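Protein Pcdhgb2 (Mus musculus, PDB 5SZR) is a protocadherin that binds calcium and probably mediates calcium-dependent cell adhesion, possibly contributing to specific neuronal connections in the brain. Local coordinates at residues D207-A212 with P303-N308. Residues are numbered along the deposited sequence; the frame is centred on the assembly and turned at random.
Sequences DVNDNA and PTLSAN. With CA (calcium ion), chain N; CA (calcium ion), chain O; CA (calcium ion), chain M; NAG (2-acetamido-2-deoxy-beta-D-glucopyranose), chain E.
Between N209 and A212 the backbone runs within 20° of the direction taken by P303 to S306, the two closing from about 7.5 Å between the CA atoms of N209 and P303 to 4.8 Å between those of A212 and L305. L305 carries most of the apolar contact. Its CB rests against the methyl of A212, while CD1 reaches back along 207-212, over the backbone carbonyl of N209, and comes to 3.5 Å from the carbonyl carbon of N211. The L305 and N209 side chains pass each other in opposite directions. The amide of N209 is held at both ends: among the bonds of ND2 is a weak, bent hydrogen bond to P303 O (2.8 Å, 126° at the hydrogen), whereas OD1 is a calcium ligand at 2.4 Å from the ion. Placing CG anti to the backbone N (chi1 -172°) brings ND2 up to P303 O, and the metal and hydrogen bonds together restrain the amide's flip. D207 to N211 form the DxNDN linker motif that joins successive cadherin repeats, here entering the repeat whose strand 306-316 starts within 303-308; P303, after a cis peptide bond, belongs to the loop leading into it. N211 O joins N209 OD1 on the same calcium ion, whose shell is completed by D241, D243, N247 and D299. D210, whose side chain starts out away from 303-308, bridges the other two ions: OD1 shares one with D207 OD1 and V208 O, and OD2 binds the other at 2.3 Å. One of the two waters on that second ion accepts a hydrogen bond from N211 ND2. Farther along the strand, N308 ND2 is covalently joined to C1 of an N-acetylglucosamine, whose N2 donates a weak but nearly straight hydrogen bond to S306 OG (3.3 Å).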
loop_
_atom_site.group_PDB
_atom_site.type_symbol
_atom_site.label_atom_id
_atom_site.label_comp_id
_atom_site.label_asym_id
_atom_site.label_seq_id
_atom_site.Cartn_x
_atom_site.Cartn_y
_atom_site.Cartn_z
ATOM N N ASP A 207 -9.881 3.231 -5.800
ATOM C CA ASP A 207 -9.476 1.914 -5.322
ATOM C C ASP A 207 -10.519 0.848 -5.630
ATOM O O ASP A 207 -11.726 1.107 -5.616
ATOM C CB ASP A 207 -9.209 1.946 -3.815
ATOM C CG ASP A 207 -8.709 0.609 -3.279
ATOM O OD1 ASP A 207 -7.627 0.160 -3.716
ATOM O OD2 ASP A 207 -9.389 0.014 -2.414
ATOM N N VAL A 208 -10.030 -0.355 -5.910
ATOM C CA VAL A 208 -10.822 -1.569 -6.041
ATOM C C VAL A 208 -10.236 -2.594 -5.075
ATOM O O VAL A 208 -9.038 -2.564 -4.771
ATOM C CB VAL A 208 -10.818 -2.084 -7.502
ATOM C CG1 VAL A 208 -11.434 -3.467 -7.618
ATOM C CG2 VAL A 208 -11.559 -1.106 -8.402
ATOM N N ASN A 209 -11.087 -3.479 -4.554
ATOM C CA ASN A 209 -10.623 -4.518 -3.635
ATOM C C ASN A 209 -9.980 -5.635 -4.449
ATOM O O ASN A 209 -10.581 -6.675 -4.732
ATOM C CB ASN A 209 -11.767 -5.044 -2.776
ATOM C CG ASN A 209 -11.283 -5.981 -1.681
ATOM O OD1 ASN A 209 -10.134 -5.902 -1.249
ATOM N ND2 ASN A 209 -12.158 -6.874 -1.230
ATOM N N ASP A 210 -8.718 -5.419 -4.826
ATOM C CA ASP A 210 -7.973 -6.414 -5.591
ATOM C C ASP A 210 -6.753 -6.937 -4.839
ATOM O O ASP A 210 -5.867 -7.538 -5.451
ATOM C CB ASP A 210 -7.562 -5.846 -6.952
ATOM C CG ASP A 210 -6.820 -4.519 -6.842
ATOM O OD1 ASP A 210 -6.918 -3.856 -5.785
ATOM O OD2 ASP A 210 -6.140 -4.138 -7.821
ATOM N N ASN A 211 -6.692 -6.741 -3.521
ATOM C CA ASN A 211 -5.577 -7.223 -2.712
ATOM C C ASN A 211 -6.115 -7.997 -1.520
ATOM O O ASN A 211 -6.885 -7.456 -0.720
ATOM C CB ASN A 211 -4.691 -6.070 -2.238
ATOM C CG ASN A 211 -3.867 -5.472 -3.359
ATOM O OD1 ASN A 211 -2.799 -5.983 -3.701
ATOM N ND2 ASN A 211 -4.359 -4.382 -3.941
ATOM N N ALA A 212 -5.709 -9.251 -1.404
ATOM C CA ALA A 212 -6.084 -10.056 -0.252
ATOM C C ALA A 212 -5.176 -9.729 0.932
ATOM O O ALA A 212 -3.993 -9.433 0.744
ATOM C CB ALA A 212 -5.993 -11.545 -0.585
ATOM N N PRO A 303 -16.237 -8.229 -3.716
ATOM C CA PRO A 303 -16.359 -9.269 -2.688
ATOM C C PRO A 303 -15.172 -9.264 -1.726
ATOM O O PRO A 303 -14.177 -8.590 -1.994
ATOM C CB PRO A 303 -16.402 -10.558 -3.508
ATOM C CG PRO A 303 -15.570 -10.250 -4.702
ATOM C CD PRO A 303 -15.774 -8.783 -5.001
ATOM N N THR A 304 -15.285 -9.996 -0.622
ATOM C CA THR A 304 -14.224 -10.027 0.372
ATOM C C THR A 304 -13.057 -10.883 -0.099
ATOM O O THR A 304 -13.218 -11.823 -0.883
ATOM C CB THR A 304 -14.733 -10.576 1.705
ATOM O OG1 THR A 304 -15.199 -11.917 1.515
ATOM C CG2 THR A 304 -15.864 -9.718 2.249
ATOM N N LEU A 305 -11.875 -10.551 0.403
ATOM C CA LEU A 305 -10.674 -11.342 0.201
ATOM C C LEU A 305 -10.125 -11.765 1.556
ATOM O O LEU A 305 -10.366 -11.109 2.576
ATOM C CB LEU A 305 -9.629 -10.553 -0.593
ATOM C CG LEU A 305 -10.074 -10.269 -2.029
ATOM C CD1 LEU A 305 -9.142 -9.279 -2.697
ATOM C CD2 LEU A 305 -10.137 -11.567 -2.817
ATOM N N SER A 306 -9.394 -12.878 1.566
ATOM C CA SER A 306 -9.006 -13.484 2.828
ATOM C C SER A 306 -7.707 -14.257 2.673
ATOM O O SER A 306 -7.300 -14.621 1.567
ATOM C CB SER A 306 -10.097 -14.418 3.349
ATOM O OG SER A 306 -10.177 -15.577 2.539
ATOM N N ALA A 307 -7.057 -14.499 3.810
ATOM C CA ALA A 307 -5.924 -15.408 3.888
ATOM C C ALA A 307 -6.055 -16.266 5.138
ATOM O O ALA A 307 -6.727 -15.900 6.109
ATOM C CB ALA A 307 -4.585 -14.664 3.902
ATOM N N ASN A 308 -5.389 -17.417 5.101
ATOM C CA ASN A 308 -5.383 -18.388 6.183
ATOM C C ASN A 308 -3.958 -18.615 6.655
ATOM O O ASN A 308 -3.030 -18.679 5.841
ATOM C CB ASN A 308 -5.971 -19.708 5.728
ATOM C CG ASN A 308 -7.422 -19.597 5.385
ATOM O OD1 ASN A 308 -8.185 -18.931 6.087
ATOM N ND2 ASN A 308 -7.826 -20.234 4.300
HETATM CA CA CA N . -6.776 -1.806 -4.635
HETATM CA CA CA O . -8.266 -5.845 0.265
HETATM CA CA CA M . -4.409 -2.597 -7.684
HETATM C C1 NAG E . -9.233 -20.090 4.082
HETATM C C2 NAG E . -9.764 -19.809 2.685
HETATM C C3 NAG E . -11.269 -19.556 2.757
HETATM C C4 NAG E . -11.968 -20.699 3.489
HETATM C C5 NAG E . -11.272 -20.996 4.821
HETATM C C6 NAG E . -11.792 -22.228 5.528
HETATM C C7 NAG E . -8.037 -18.831 1.245
HETATM C C8 NAG E . -7.443 -17.568 0.701
HETATM N N2 NAG E . -9.077 -18.683 2.073
HETATM O O3 NAG E . -11.802 -19.398 1.447
HETATM O O4 NAG E . -13.324 -20.351 3.745
HETATM O O5 NAG E . -9.873 -21.218 4.606
HETATM O O6 NAG E . -13.022 -22.670 4.976
HETATM O O7 NAG E . -7.598 -19.936 0.945
HETATM O O HOH W 1 -2.951 -4.447 -6.817
HETATM O O HOH W 2 -3.991 -3.311 -9.930
#